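Local coordinates for protein YiiM (Escherichia coli, PDB 1O65) that is of unknown cellular function but probably binds molybdenum and acts as an oxidoreductase on nitrogenous compounds, at residues 13-18 with 103-108; 75-80 with 96-101; 147-152 with 231-236; 183-188 with 200-205. All blocks are in the same frame, centred on the assembly; numbering follows the deposited sequence.

Contact 1 (13-18 with 103-108); sequences MRYPVD and DGLTES
Leu105 lies over one face of the Tyr15 ring. Its CD2 methyl sits 3.5 Å from the ring centroid, only 20° off the normal, a CH-pi contact displaced toward the hydroxyl end, where CD2 comes within 3.3 Å of Tyr15 CZ. The second methyl, CD1, rests 3.6 Å from Tyr15 CG, so the isopropyl fork spans the ring from its root to its phenolic end. Two backbone oxygens complete this shell obliquely: Gly104 O 3.5 Å from Tyr15 CE1 and Asp103 O 3.8 Å from Tyr15 CD1. With chi1 at -54°, Tyr15 CG stands anti to its carbonyl carbon, which swings the ring toward 103-108. Gly104 has positive phi, and a side chain there would crowd Tyr15 CD1. One water lies between the backbones, 2.7 Å from Pro16 O, and accepts from Asp103 N at 3.0 Å. Farther out, Arg74 forms salt bridges with Asp103 and Asp18, while Glu75 accepts from Gly104 N. The contact thus lays the loop leaving strand 100-102 against strand 14-21 of the mixed sheet. No direct hydrogen bond crosses it, so the direct hold is apolar ring packing and the polar ties run through the water and Arg74.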
loop_
_atom_site.group_PDB
_atom_site.type_symbol
_atom_site.label_atom_id
_atom_site.label_comp_id
_atom_site.label_asym_id
_atom_site.label_seq_id
_atom_site.Cartn_x
_atom_site.Cartn_y
_atom_site.Cartn_z
ATOM N N MET A 13 2.908 -17.849 -7.656
ATOM C CA MET A 13 3.786 -16.713 -7.384
ATOM C C MET A 13 4.077 -16.651 -5.871
ATOM O O MET A 13 3.175 -16.542 -5.062
ATOM C CB MET A 13 3.224 -15.391 -7.859
ATOM C CG MET A 13 3.041 -15.236 -9.358
ATOM S SD MET A 13 4.376 -15.839 -10.359
ATOM C CE MET A 13 5.778 -14.826 -9.923
ATOM N N ARG A 14 5.346 -16.695 -5.519
ATOM C CA ARG A 14 5.802 -16.674 -4.133
ATOM C C ARG A 14 6.804 -15.571 -3.909
ATOM O O ARG A 14 7.685 -15.329 -4.725
ATOM C CB ARG A 14 6.395 -18.064 -3.786
ATOM C CG ARG A 14 5.386 -18.904 -3.053
ATOM C CD ARG A 14 5.112 -20.264 -3.610
ATOM N NE ARG A 14 6.179 -21.201 -3.390
ATOM C CZ ARG A 14 6.116 -22.523 -3.366
ATOM N NH1 ARG A 14 4.995 -23.200 -3.541
ATOM N NH2 ARG A 14 7.239 -23.192 -3.156
ATOM N N TYR A 15 6.608 -14.758 -2.862
ATOM C CA TYR A 15 7.487 -13.614 -2.621
ATOM C C TYR A 15 7.996 -13.569 -1.192
ATOM O O TYR A 15 7.229 -13.395 -0.238
ATOM C CB TYR A 15 6.777 -12.318 -2.987
ATOM C CG TYR A 15 6.204 -12.255 -4.388
ATOM C CD1 TYR A 15 6.941 -11.805 -5.470
ATOM C CD2 TYR A 15 4.907 -12.696 -4.635
ATOM C CE1 TYR A 15 6.409 -11.744 -6.751
ATOM C CE2 TYR A 15 4.365 -12.653 -5.905
ATOM C CZ TYR A 15 5.121 -12.172 -6.954
ATOM O OH TYR A 15 4.546 -12.126 -8.202
ATOM N N PRO A 16 9.298 -13.834 -1.039
ATOM C CA PRO A 16 9.934 -13.777 0.277
ATOM C C PRO A 16 9.670 -12.412 0.886
ATOM O O PRO A 16 9.695 -11.396 0.170
ATOM C CB PRO A 16 11.387 -14.021 -0.020
ATOM C CG PRO A 16 11.414 -14.846 -1.250
ATOM C CD PRO A 16 10.111 -14.631 -1.990
ATOM N N VAL A 17 9.407 -12.353 2.195
ATOM C CA VAL A 17 9.086 -11.045 2.745
ATOM C C VAL A 17 9.721 -10.722 4.068
ATOM O O VAL A 17 9.774 -11.561 4.962
ATOM C CB VAL A 17 7.540 -10.913 2.799
ATOM C CG1 VAL A 17 6.938 -11.792 3.880
ATOM C CG2 VAL A 17 7.128 -9.465 2.982
ATOM N N ASP A 18 10.241 -9.514 4.207
ATOM C CA ASP A 18 10.790 -9.010 5.467
ATOM C C ASP A 18 9.651 -8.266 6.179
ATOM O O ASP A 18 8.911 -7.527 5.515
ATOM C CB ASP A 18 11.954 -8.054 5.183
ATOM C CG ASP A 18 13.172 -8.802 4.669
ATOM O OD1 ASP A 18 13.340 -9.987 5.057
ATOM O OD2 ASP A 18 13.958 -8.231 3.908
ATOM N N ASP A 103 10.882 -7.873 -2.941
ATOM C CA ASP A 103 11.355 -7.657 -4.295
ATOM C C ASP A 103 10.309 -8.363 -5.200
ATOM O O ASP A 103 9.637 -9.253 -4.669
ATOM C CB ASP A 103 12.678 -8.314 -4.622
ATOM C CG ASP A 103 13.898 -7.654 -4.024
ATOM O OD1 ASP A 103 14.240 -6.515 -4.388
ATOM O OD2 ASP A 103 14.519 -8.345 -3.186
ATOM N N GLY A 104 10.157 -7.949 -6.443
ATOM C CA GLY A 104 9.257 -8.621 -7.358
ATOM C C GLY A 104 7.824 -8.162 -7.349
ATOM O O GLY A 104 7.052 -8.660 -8.176
ATOM N N LEU A 105 7.388 -7.305 -6.423
ATOM C CA LEU A 105 6.009 -6.843 -6.369
ATOM C C LEU A 105 5.950 -5.324 -6.432
ATOM O O LEU A 105 6.499 -4.622 -5.565
ATOM C CB LEU A 105 5.302 -7.341 -5.110
ATOM C CG LEU A 105 4.954 -8.827 -5.058
ATOM C CD1 LEU A 105 4.405 -9.210 -3.695
ATOM C CD2 LEU A 105 3.934 -9.190 -6.121
ATOM N N THR A 106 5.307 -4.778 -7.465
ATOM C CA THR A 106 5.212 -3.336 -7.620
ATOM C C THR A 106 3.781 -2.907 -7.910
ATOM O O THR A 106 2.873 -3.723 -8.084
ATOM C CB THR A 106 6.104 -2.801 -8.761
ATOM O OG1 THR A 106 5.560 -3.281 -10.003
ATOM C CG2 THR A 106 7.560 -3.225 -8.658
ATOM N N GLU A 107 3.548 -1.581 -7.993
ATOM C CA GLU A 107 2.224 -1.075 -8.311
ATOM C C GLU A 107 1.726 -1.593 -9.658
ATOM O O GLU A 107 0.500 -1.721 -9.853
ATOM C CB GLU A 107 2.217 0.471 -8.347
ATOM C CG GLU A 107 2.489 1.060 -6.958
ATOM C CD GLU A 107 3.953 1.085 -6.588
ATOM O OE1 GLU A 107 4.860 0.833 -7.452
ATOM O OE2 GLU A 107 4.243 1.327 -5.404
ATOM N N SER A 108 2.636 -1.835 -10.616
ATOM C CA SER A 108 2.218 -2.323 -11.914
ATOM C C SER A 108 1.957 -3.810 -11.979
ATOM O O SER A 108 1.401 -4.213 -13.014
ATOM C CB SER A 108 3.167 -1.882 -13.039
ATOM O OG SER A 108 4.525 -2.072 -12.688
HETATM O O HOH W 1 11.073 -10.684 -2.032
#

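Contact 2 (75-80 with 96-101); sequences EHYLYW and FGENLS
Tyr77 and Trp80 of helix 75-83 meet Phe96 in an aromatic cluster inside the beta-alpha-beta unit formed by strand 69-73, this helix and strand 100-102, within the MOSC domain. The Tyr77 and Phe96 rings meet rim to rim, their planes 35° apart and their centroids separated by 5.8 Å. Tyr77 CE1 lies in the plane of the Phe96 ring, at its edge, 3.4 Å from Phe96 CD2, as the two side chains run antiparallel past one another. Trp80 crosses Phe96 at about a right angle as a side chain, while its five-membered ring and the phenyl ring meet obliquely. Here Trp80 CD1 approaches Phe96 CE2 at 3.7 Å, and the indole N-H is spent on Tyr72 OH. Tyr72 also stacks on Phe96, and Met148 of helix 144-151 packs against the same phenyl ring, so the cluster is built into the interior from several directions.

Beyond the ring contacts, Tyr77 and Glu98 approach from opposite directions, Glu98 OE2 reaching the edge of the phenol in its plane. The glutamate chain leaves with CG between the backbone N and the carbonyl carbon (chi1 67°) and bends at chi2, bringing its carboxylate to that edge, nearly coplanar with the ring at 16°. The buried carboxylate accepts the phenol proton. The bond from Tyr77 OH uses the syn lone pair of Glu98 OE2 and is short, at 2.5 Å.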
loop_
_atom_site.group_PDB
_atom_site.type_symbol
_atom_site.label_atom_id
_atom_site.label_comp_id
_atom_site.label_asym_id
_atom_site.label_seq_id
_atom_site.Cartn_x
_atom_site.Cartn_y
_atom_site.Cartn_z
ATOM N N GLU A 75 12.261 -2.103 -4.555
ATOM C CA GLU A 75 12.674 -1.466 -5.812
ATOM C C GLU A 75 12.676 0.064 -5.706
ATOM O O GLU A 75 13.604 0.712 -6.208
ATOM C CB GLU A 75 11.752 -1.882 -6.954
ATOM C CG GLU A 75 11.799 -3.316 -7.412
ATOM C CD GLU A 75 11.056 -4.360 -6.620
ATOM O OE1 GLU A 75 10.642 -4.140 -5.456
ATOM O OE2 GLU A 75 10.886 -5.503 -7.160
ATOM N N HIS A 76 11.740 0.701 -4.985
ATOM C CA HIS A 76 11.682 2.146 -4.928
ATOM C C HIS A 76 12.823 2.806 -4.191
ATOM O O HIS A 76 13.030 4.011 -4.384
ATOM C CB HIS A 76 10.355 2.667 -4.362
ATOM C CG HIS A 76 9.136 2.172 -5.063
ATOM N ND1 HIS A 76 9.122 1.876 -6.407
ATOM C CD2 HIS A 76 7.891 1.919 -4.600
ATOM C CE1 HIS A 76 7.929 1.418 -6.740
ATOM N NE2 HIS A 76 7.158 1.461 -5.653
ATOM N N TYR A 77 13.518 2.127 -3.296
ATOM C CA TYR A 77 14.658 2.719 -2.595
ATOM C C TYR A 77 15.780 3.012 -3.585
ATOM O O TYR A 77 16.483 4.029 -3.457
ATOM C CB TYR A 77 15.144 1.823 -1.442
ATOM C CG TYR A 77 14.149 1.791 -0.292
ATOM C CD1 TYR A 77 13.691 2.973 0.265
ATOM C CD2 TYR A 77 13.617 0.587 0.180
ATOM C CE1 TYR A 77 12.789 2.962 1.311
ATOM C CE2 TYR A 77 12.696 0.569 1.209
ATOM C CZ TYR A 77 12.289 1.762 1.775
ATOM O OH TYR A 77 11.382 1.777 2.796
ATOM N N LEU A 78 15.985 2.119 -4.558
ATOM C CA LEU A 78 16.979 2.392 -5.603
ATOM C C LEU A 78 16.656 3.752 -6.238
ATOM O O LEU A 78 17.500 4.647 -6.320
ATOM C CB LEU A 78 16.932 1.323 -6.695
ATOM C CG LEU A 78 17.294 -0.102 -6.242
ATOM C CD1 LEU A 78 16.995 -1.096 -7.366
ATOM C CD2 LEU A 78 18.765 -0.164 -5.833
ATOM N N TYR A 79 15.410 3.923 -6.690
ATOM C CA TYR A 79 15.011 5.193 -7.267
ATOM C C TYR A 79 15.236 6.361 -6.310
ATOM O O TYR A 79 15.775 7.404 -6.705
ATOM C CB TYR A 79 13.550 5.146 -7.722
ATOM C CG TYR A 79 13.050 6.499 -8.213
ATOM C CD1 TYR A 79 13.219 6.902 -9.521
ATOM C CD2 TYR A 79 12.415 7.364 -7.341
ATOM C CE1 TYR A 79 12.768 8.142 -9.942
ATOM C CE2 TYR A 79 11.946 8.588 -7.759
ATOM C CZ TYR A 79 12.131 8.982 -9.054
ATOM O OH TYR A 79 11.671 10.220 -9.455
ATOM N N TRP A 80 14.831 6.261 -5.045
ATOM C CA TRP A 80 15.012 7.400 -4.142
ATOM C C TRP A 80 16.470 7.693 -3.860
ATOM O O TRP A 80 16.862 8.871 -3.901
ATOM C CB TRP A 80 14.208 7.256 -2.858
ATOM C CG TRP A 80 12.726 7.178 -3.092
ATOM C CD1 TRP A 80 11.904 6.169 -2.717
ATOM C CD2 TRP A 80 11.905 8.145 -3.775
ATOM N NE1 TRP A 80 10.622 6.434 -3.134
ATOM C CE2 TRP A 80 10.591 7.644 -3.773
ATOM C CE3 TRP A 80 12.143 9.381 -4.374
ATOM C CZ2 TRP A 80 9.514 8.339 -4.345
ATOM C CZ3 TRP A 80 11.081 10.083 -4.922
ATOM C CH2 TRP A 80 9.771 9.560 -4.919
ATOM N N PHE A 96 9.692 4.011 4.911
ATOM C CA PHE A 96 8.358 4.505 4.560
ATOM C C PHE A 96 7.275 4.012 5.492
ATOM O O PHE A 96 6.098 4.247 5.193
ATOM C CB PHE A 96 8.038 4.162 3.089
ATOM C CG PHE A 96 8.701 5.123 2.130
ATOM C CD1 PHE A 96 8.099 6.320 1.794
ATOM C CD2 PHE A 96 9.952 4.846 1.606
ATOM C CE1 PHE A 96 8.718 7.210 0.936
ATOM C CE2 PHE A 96 10.584 5.729 0.745
ATOM C CZ PHE A 96 9.968 6.911 0.408
ATOM N N GLY A 97 7.602 3.364 6.595
ATOM C CA GLY A 97 6.614 2.885 7.547
ATOM C C GLY A 97 6.026 1.517 7.205
ATOM O O GLY A 97 5.149 1.016 7.923
ATOM N N GLU A 98 6.546 0.811 6.215
ATOM C CA GLU A 98 6.004 -0.472 5.830
ATOM C C GLU A 98 6.151 -1.586 6.846
ATOM O O GLU A 98 7.070 -1.683 7.656
ATOM C CB GLU A 98 6.644 -0.930 4.503
ATOM C CG GLU A 98 8.121 -1.250 4.601
ATOM C CD GLU A 98 8.973 -0.057 4.208
ATOM O OE1 GLU A 98 8.608 1.073 4.587
ATOM O OE2 GLU A 98 9.995 -0.228 3.516
ATOM N N ASN A 99 5.189 -2.513 6.789
ATOM C CA ASN A 99 5.270 -3.728 7.601
ATOM C C ASN A 99 5.908 -4.831 6.748
ATOM O O ASN A 99 6.623 -5.675 7.269
ATOM C CB ASN A 99 3.898 -4.219 8.031
ATOM C CG ASN A 99 3.108 -3.168 8.779
ATOM O OD1 ASN A 99 2.045 -2.750 8.293
ATOM N ND2 ASN A 99 3.625 -2.776 9.943
ATOM N N LEU A 100 5.599 -4.795 5.439
ATOM C CA LEU A 100 6.078 -5.829 4.530
ATOM C C LEU A 100 7.057 -5.313 3.482
ATOM O O LEU A 100 6.762 -4.397 2.730
ATOM C CB LEU A 100 4.908 -6.509 3.827
ATOM C CG LEU A 100 3.855 -7.191 4.702
ATOM C CD1 LEU A 100 2.802 -7.889 3.862
ATOM C CD2 LEU A 100 4.500 -8.165 5.673
ATOM N N SER A 101 8.227 -5.962 3.387
ATOM C CA SER A 101 9.238 -5.511 2.428
ATOM C C SER A 101 9.628 -6.669 1.515
ATOM O O SER A 101 9.933 -7.752 2.007
ATOM C CB SER A 101 10.442 -4.932 3.140
ATOM O OG SER A 101 11.479 -4.607 2.226
#

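Contact 3 (147-152 with 231-236); sequences LMQNTG and RRLWGK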
loop_
_atom_site.group_PDB
_atom_site.type_symbol
_atom_site.label_atom_id
_atom_site.label_comp_id
_atom_site.label_asym_id
_atom_site.label_seq_id
_atom_site.Cartn_x
_atom_site.Cartn_y
_atom_site.Cartn_z
ATOM N N LEU A 147 6.312 14.023 -4.368
ATOM C CA LEU A 147 7.118 13.149 -5.212
ATOM C C LEU A 147 6.538 11.744 -5.233
ATOM O O LEU A 147 6.274 11.232 -6.320
ATOM C CB LEU A 147 8.569 13.201 -4.747
ATOM C CG LEU A 147 9.616 13.968 -5.526
ATOM C CD1 LEU A 147 9.094 15.078 -6.434
ATOM C CD2 LEU A 147 10.620 14.591 -4.532
ATOM N N MET A 148 6.295 11.097 -4.086
ATOM C CA MET A 148 5.710 9.756 -4.112
ATOM C C MET A 148 4.418 9.721 -4.925
ATOM O O MET A 148 4.251 8.872 -5.808
ATOM C CB MET A 148 5.377 9.182 -2.745
ATOM C CG MET A 148 6.457 9.178 -1.707
ATOM S SD MET A 148 5.871 8.587 -0.122
ATOM C CE MET A 148 5.260 6.955 -0.537
ATOM N N GLN A 149 3.497 10.642 -4.621
ATOM C CA GLN A 149 2.221 10.669 -5.350
ATOM C C GLN A 149 2.403 10.878 -6.853
ATOM O O GLN A 149 1.748 10.177 -7.660
ATOM C CB GLN A 149 1.274 11.698 -4.753
ATOM C CG GLN A 149 -0.151 11.596 -5.318
ATOM C CD GLN A 149 -0.967 12.784 -4.838
ATOM O OE1 GLN A 149 -1.435 12.816 -3.704
ATOM N NE2 GLN A 149 -1.094 13.779 -5.706
ATOM N N ASN A 150 3.274 11.784 -7.248
ATOM C CA ASN A 150 3.533 12.044 -8.656
ATOM C C ASN A 150 4.135 10.858 -9.409
ATOM O O ASN A 150 3.761 10.555 -10.529
ATOM C CB ASN A 150 4.471 13.248 -8.819
ATOM C CG ASN A 150 3.861 14.595 -8.538
ATOM O OD1 ASN A 150 2.665 14.750 -8.292
ATOM N ND2 ASN A 150 4.697 15.644 -8.551
ATOM N N THR A 151 5.039 10.099 -8.794
ATOM C CA THR A 151 5.679 8.983 -9.501
ATOM C C THR A 151 4.852 7.714 -9.405
ATOM O O THR A 151 5.024 6.739 -10.119
ATOM C CB THR A 151 7.066 8.726 -8.887
ATOM O OG1 THR A 151 6.896 8.417 -7.478
ATOM C CG2 THR A 151 7.952 9.939 -9.093
ATOM N N GLY A 152 3.940 7.719 -8.420
ATOM C CA GLY A 152 3.094 6.531 -8.217
ATOM C C GLY A 152 3.821 5.520 -7.351
ATOM O O GLY A 152 3.285 4.436 -7.102
ATOM N N ARG A 231 -3.873 19.740 1.949
ATOM C CA ARG A 231 -3.563 19.468 3.347
ATOM C C ARG A 231 -2.833 18.145 3.538
ATOM O O ARG A 231 -1.884 18.078 4.315
ATOM C CB ARG A 231 -4.825 19.519 4.214
ATOM C CG ARG A 231 -5.426 20.907 4.291
ATOM C CD ARG A 231 -4.532 21.890 5.007
ATOM N NE ARG A 231 -5.212 23.110 5.396
ATOM C CZ ARG A 231 -5.932 23.917 4.626
ATOM N NH1 ARG A 231 -6.117 23.685 3.328
ATOM N NH2 ARG A 231 -6.512 24.995 5.166
ATOM N N ARG A 232 -3.313 17.097 2.870
ATOM C CA ARG A 232 -2.685 15.774 3.031
ATOM C C ARG A 232 -1.230 15.805 2.612
ATOM O O ARG A 232 -0.371 15.440 3.399
ATOM C CB ARG A 232 -3.470 14.716 2.250
ATOM C CG ARG A 232 -2.800 13.353 2.173
ATOM C CD ARG A 232 -3.780 12.345 1.535
ATOM N NE ARG A 232 -4.259 12.839 0.226
ATOM C CZ ARG A 232 -3.510 12.683 -0.870
ATOM N NH1 ARG A 232 -2.331 12.078 -0.789
ATOM N NH2 ARG A 232 -3.917 13.140 -2.048
ATOM N N LEU A 233 -0.913 16.331 1.442
ATOM C CA LEU A 233 0.440 16.340 0.923
ATOM C C LEU A 233 1.380 17.326 1.596
ATOM O O LEU A 233 2.593 17.076 1.660
ATOM C CB LEU A 233 0.413 16.674 -0.584
ATOM C CG LEU A 233 -0.184 15.580 -1.484
ATOM C CD1 LEU A 233 -0.549 16.131 -2.843
ATOM C CD2 LEU A 233 0.780 14.408 -1.584
ATOM N N TRP A 234 0.865 18.488 1.998
ATOM C CA TRP A 234 1.660 19.548 2.578
ATOM C C TRP A 234 1.348 19.939 4.003
ATOM O O TRP A 234 2.080 20.736 4.603
ATOM C CB TRP A 234 1.554 20.789 1.662
ATOM C CG TRP A 234 2.061 20.505 0.280
ATOM C CD1 TRP A 234 1.312 20.226 -0.821
ATOM C CD2 TRP A 234 3.427 20.469 -0.155
ATOM N NE1 TRP A 234 2.112 20.015 -1.917
ATOM C CE2 TRP A 234 3.421 20.147 -1.528
ATOM C CE3 TRP A 234 4.655 20.691 0.482
ATOM C CZ2 TRP A 234 4.589 20.043 -2.279
ATOM C CZ3 TRP A 234 5.812 20.574 -0.270
ATOM C CH2 TRP A 234 5.758 20.276 -1.638
ATOM N N GLY A 235 0.342 19.356 4.632
ATOM C CA GLY A 235 0.006 19.704 6.021
ATOM C C GLY A 235 -0.117 21.215 6.177
ATOM O O GLY A 235 -0.719 21.889 5.334
ATOM N N LYS A 236 0.480 21.785 7.215
ATOM C CA LYS A 236 0.434 23.233 7.429
ATOM C C LYS A 236 1.242 23.960 6.359
ATOM O O LYS A 236 2.317 24.481 6.632
ATOM C CB LYS A 236 0.947 23.609 8.826
#
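Gln149 and Leu233 mark the closest backbone approach, their CA atoms 8.6 Å apart, where the last turns of helices 144-151 and 230-234 come together before Gly152 and Gly235 depart from helical geometry with positive phi. Between them Gln149 reaches out with CG anti to its backbone N (chi1 -170°) and the chain extended, carrying the amide to the guanidinium of Arg232. That group grips a single oxygen end-on: Gln149 OE1 accepts from Arg232 NH2 at 3.0 Å and from Arg232 NH1 at 3.1 Å. NH1 arrives nearly in line with the C=O, NH2 tilted 27° from the carbonyl plane. The oxygen lies near the guanidinium plane, though amide and guanidinium are turned 36° apart. Arg232 NH1 also donates to Pro131 O, so the arginine ties a loop to both helices. Leu233 crosses Gln149 and packs beside the amide, with its CD1 methyl 3.7 Å from Gln149 NE2 and its CD2 methyl 3.5 Å from Gln149 OE1. Trading Gln149 for an alanine would probably leave Arg232 without its acceptor in helix 144-151 and open a gap beside the Leu233 methyls. This is a helix-helix junction at two C-terminal ends, joining helix 144-151, in the MOSC family region, to helix 230-234, the chain's last.

Contact 4 (183-188 with 200-205); sequences VQEAAA and YHRLLS
Glu185 reaches from helix 183-191 toward Arg202 of helix 197-204 and can be followed outward from its CB. The CA-CB bond already points toward the other helix; with chi1 at -65°, CG stands anti to the carbonyl carbon, and the extended chain beyond it carries the carboxylate across to the guanidinium. CD is the first atom to come near, 3.8 Å from Arg202 NH1. At the tip the two oxygens divide the work: Glu185 OE1 receives Arg202 NH1 at 2.6 Å and Arg202 NH2 at 2.8 Å, a salt bridge in which both nitrogens grip end-on, while OE2 is hydrogen-bonded to a residue just beside the segments. NH1 arrives nearly in line with the C-O bond, whereas NH2 takes the syn lone pair, and the carboxylate and guanidinium planes lie 21° apart.

These two helices belong to the three-helix YiiM-like domain, and the salt bridge ties them together on the more open side of their interface. Deeper in, the backbones approach to 6.5 Å between Ala186 CA and Leu203 CA, close enough that the small methyl of Ala186 CB meets Leu203 CD1 at 3.7 Å. A leucine in place of Glu185 would probably leave the Arg202 guanidinium without its strong anionic mate and let it turn more freely. Arg202 has a further acidic neighbour in Asp180, but that ion pair is long and weak. Helix 211-223 packs against helix 197-204 through Tyr200 and Leu204.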
loop_
_atom_site.group_PDB
_atom_site.type_symbol
_atom_site.label_atom_id
_atom_site.label_comp_id
_atom_site.label_asym_id
_atom_site.label_seq_id
_atom_site.Cartn_x
_atom_site.Cartn_y
_atom_site.Cartn_z
ATOM N N VAL A 183 -2.727 -1.486 -8.848
ATOM C CA VAL A 183 -2.439 -0.445 -7.880
ATOM C C VAL A 183 -2.017 0.825 -8.607
ATOM O O VAL A 183 -2.456 1.944 -8.319
ATOM C CB VAL A 183 -1.349 -0.923 -6.888
ATOM C CG1 VAL A 183 -0.906 0.181 -5.959
ATOM C CG2 VAL A 183 -1.928 -2.079 -6.036
ATOM N N GLN A 184 -1.226 0.676 -9.671
ATOM C CA GLN A 184 -0.755 1.795 -10.473
ATOM C C GLN A 184 -1.949 2.532 -11.065
ATOM O O GLN A 184 -2.021 3.751 -10.953
ATOM C CB GLN A 184 0.202 1.335 -11.572
ATOM C CG GLN A 184 0.626 2.451 -12.531
ATOM C CD GLN A 184 1.590 1.894 -13.584
ATOM O OE1 GLN A 184 1.251 1.015 -14.375
ATOM N NE2 GLN A 184 2.814 2.401 -13.593
ATOM N N GLU A 185 -2.866 1.785 -11.667
ATOM C CA GLU A 185 -4.079 2.375 -12.216
ATOM C C GLU A 185 -4.898 3.078 -11.129
ATOM O O GLU A 185 -5.327 4.206 -11.323
ATOM C CB GLU A 185 -4.943 1.333 -12.900
ATOM C CG GLU A 185 -4.352 0.678 -14.141
ATOM C CD GLU A 185 -5.243 -0.479 -14.606
ATOM O OE1 GLU A 185 -6.346 -0.134 -15.115
ATOM O OE2 GLU A 185 -4.852 -1.651 -14.424
ATOM N N ALA A 186 -5.135 2.441 -9.985
ATOM C CA ALA A 186 -5.912 3.071 -8.937
ATOM C C ALA A 186 -5.224 4.376 -8.509
ATOM O O ALA A 186 -5.888 5.396 -8.378
ATOM C CB ALA A 186 -6.124 2.165 -7.750
ATOM N N ALA A 187 -3.894 4.299 -8.307
ATOM C CA ALA A 187 -3.153 5.473 -7.941
ATOM C C ALA A 187 -3.338 6.550 -9.013
ATOM O O ALA A 187 -3.700 7.662 -8.603
ATOM C CB ALA A 187 -1.669 5.218 -7.683
ATOM N N ALA A 188 -3.264 6.236 -10.283
ATOM C CA ALA A 188 -3.400 7.192 -11.363
ATOM C C ALA A 188 -4.801 7.788 -11.457
ATOM O O ALA A 188 -5.030 8.964 -11.771
ATOM C CB ALA A 188 -3.048 6.526 -12.721
ATOM N N TYR A 200 -13.920 6.476 -12.464
ATOM C CA TYR A 200 -14.339 6.330 -11.076
ATOM C C TYR A 200 -15.275 5.130 -10.942
ATOM O O TYR A 200 -15.168 4.345 -9.993
ATOM C CB TYR A 200 -14.986 7.588 -10.481
ATOM C CG TYR A 200 -14.093 8.806 -10.636
ATOM C CD1 TYR A 200 -12.711 8.684 -10.451
ATOM C CD2 TYR A 200 -14.585 10.043 -10.964
ATOM C CE1 TYR A 200 -11.858 9.742 -10.622
ATOM C CE2 TYR A 200 -13.738 11.128 -11.118
ATOM C CZ TYR A 200 -12.386 10.976 -10.944
ATOM O OH TYR A 200 -11.539 12.035 -11.097
ATOM N N HIS A 201 -16.138 4.905 -11.947
ATOM C CA HIS A 201 -17.026 3.738 -11.837
ATOM C C HIS A 201 -16.184 2.456 -11.865
ATOM O O HIS A 201 -16.416 1.488 -11.152
ATOM C CB HIS A 201 -18.077 3.737 -12.935
ATOM C CG HIS A 201 -18.973 2.541 -12.957
ATOM N ND1 HIS A 201 -18.696 1.445 -13.767
ATOM C CD2 HIS A 201 -20.106 2.239 -12.316
ATOM C CE1 HIS A 201 -19.652 0.527 -13.613
ATOM N NE2 HIS A 201 -20.506 0.992 -12.729
ATOM N N ARG A 202 -15.162 2.484 -12.696
ATOM C CA ARG A 202 -14.269 1.335 -12.827
ATOM C C ARG A 202 -13.520 1.053 -11.533
ATOM O O ARG A 202 -13.496 -0.094 -11.081
ATOM C CB ARG A 202 -13.383 1.563 -14.043
ATOM C CG ARG A 202 -12.007 0.956 -14.005
ATOM C CD ARG A 202 -11.451 0.968 -15.458
ATOM N NE ARG A 202 -10.661 -0.234 -15.630
ATOM C CZ ARG A 202 -9.363 -0.309 -15.438
ATOM N NH1 ARG A 202 -8.751 0.826 -15.075
ATOM N NH2 ARG A 202 -8.744 -1.481 -15.651
ATOM N N LEU A 203 -12.974 2.059 -10.853
ATOM C CA LEU A 203 -12.249 1.848 -9.612
ATOM C C LEU A 203 -13.178 1.349 -8.520
ATOM O O LEU A 203 -12.835 0.429 -7.756
ATOM C CB LEU A 203 -11.454 3.062 -9.141
ATOM C CG LEU A 203 -10.692 2.903 -7.808
ATOM C CD1 LEU A 203 -9.752 1.708 -7.815
ATOM C CD2 LEU A 203 -9.872 4.167 -7.522
ATOM N N LEU A 204 -14.393 1.846 -8.459
ATOM C CA LEU A 204 -15.376 1.437 -7.458
ATOM C C LEU A 204 -15.806 -0.012 -7.663
ATOM O O LEU A 204 -16.356 -0.585 -6.720
ATOM C CB LEU A 204 -16.607 2.328 -7.449
ATOM C CG LEU A 204 -16.505 3.740 -6.870
ATOM C CD1 LEU A 204 -17.653 4.599 -7.384
ATOM C CD2 LEU A 204 -16.529 3.734 -5.327
ATOM N N SER A 205 -15.531 -0.633 -8.802
ATOM C CA SER A 205 -15.884 -1.995 -9.131
ATOM C C SER A 205 -14.822 -3.011 -8.714
ATOM O O SER A 205 -15.057 -4.219 -8.724
ATOM C CB SER A 205 -16.101 -2.125 -10.670
ATOM O OG SER A 205 -17.227 -1.278 -11.011
#

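How the contacts relate
Contacts 2 and 3 are buried, whereas contacts 1 and 4 are partly buried and bring exposed or half-exposed residues into play. Contacts 1 and 2 share the mixed sheet: strands 14-21 and 100-102 are neighbours in it, and Asp18 O lies 2.7 Å from Ser101 N, a probable hydrogen bond. Helix 144-151 is common ground for contacts 2 and 3, packing on the aromatic cluster of one and carrying the glutamine of the other. Contact 4, in the three-helix region, probably bonds to contact 1 between Gln184 N and Glu107 O, but does not touch contacts 2 or 3. Arginine forks grip one oxygen in both helix pairs, neutral in contact 3 and charged in contact 4; aromatic rings dominate contacts 1 and 2.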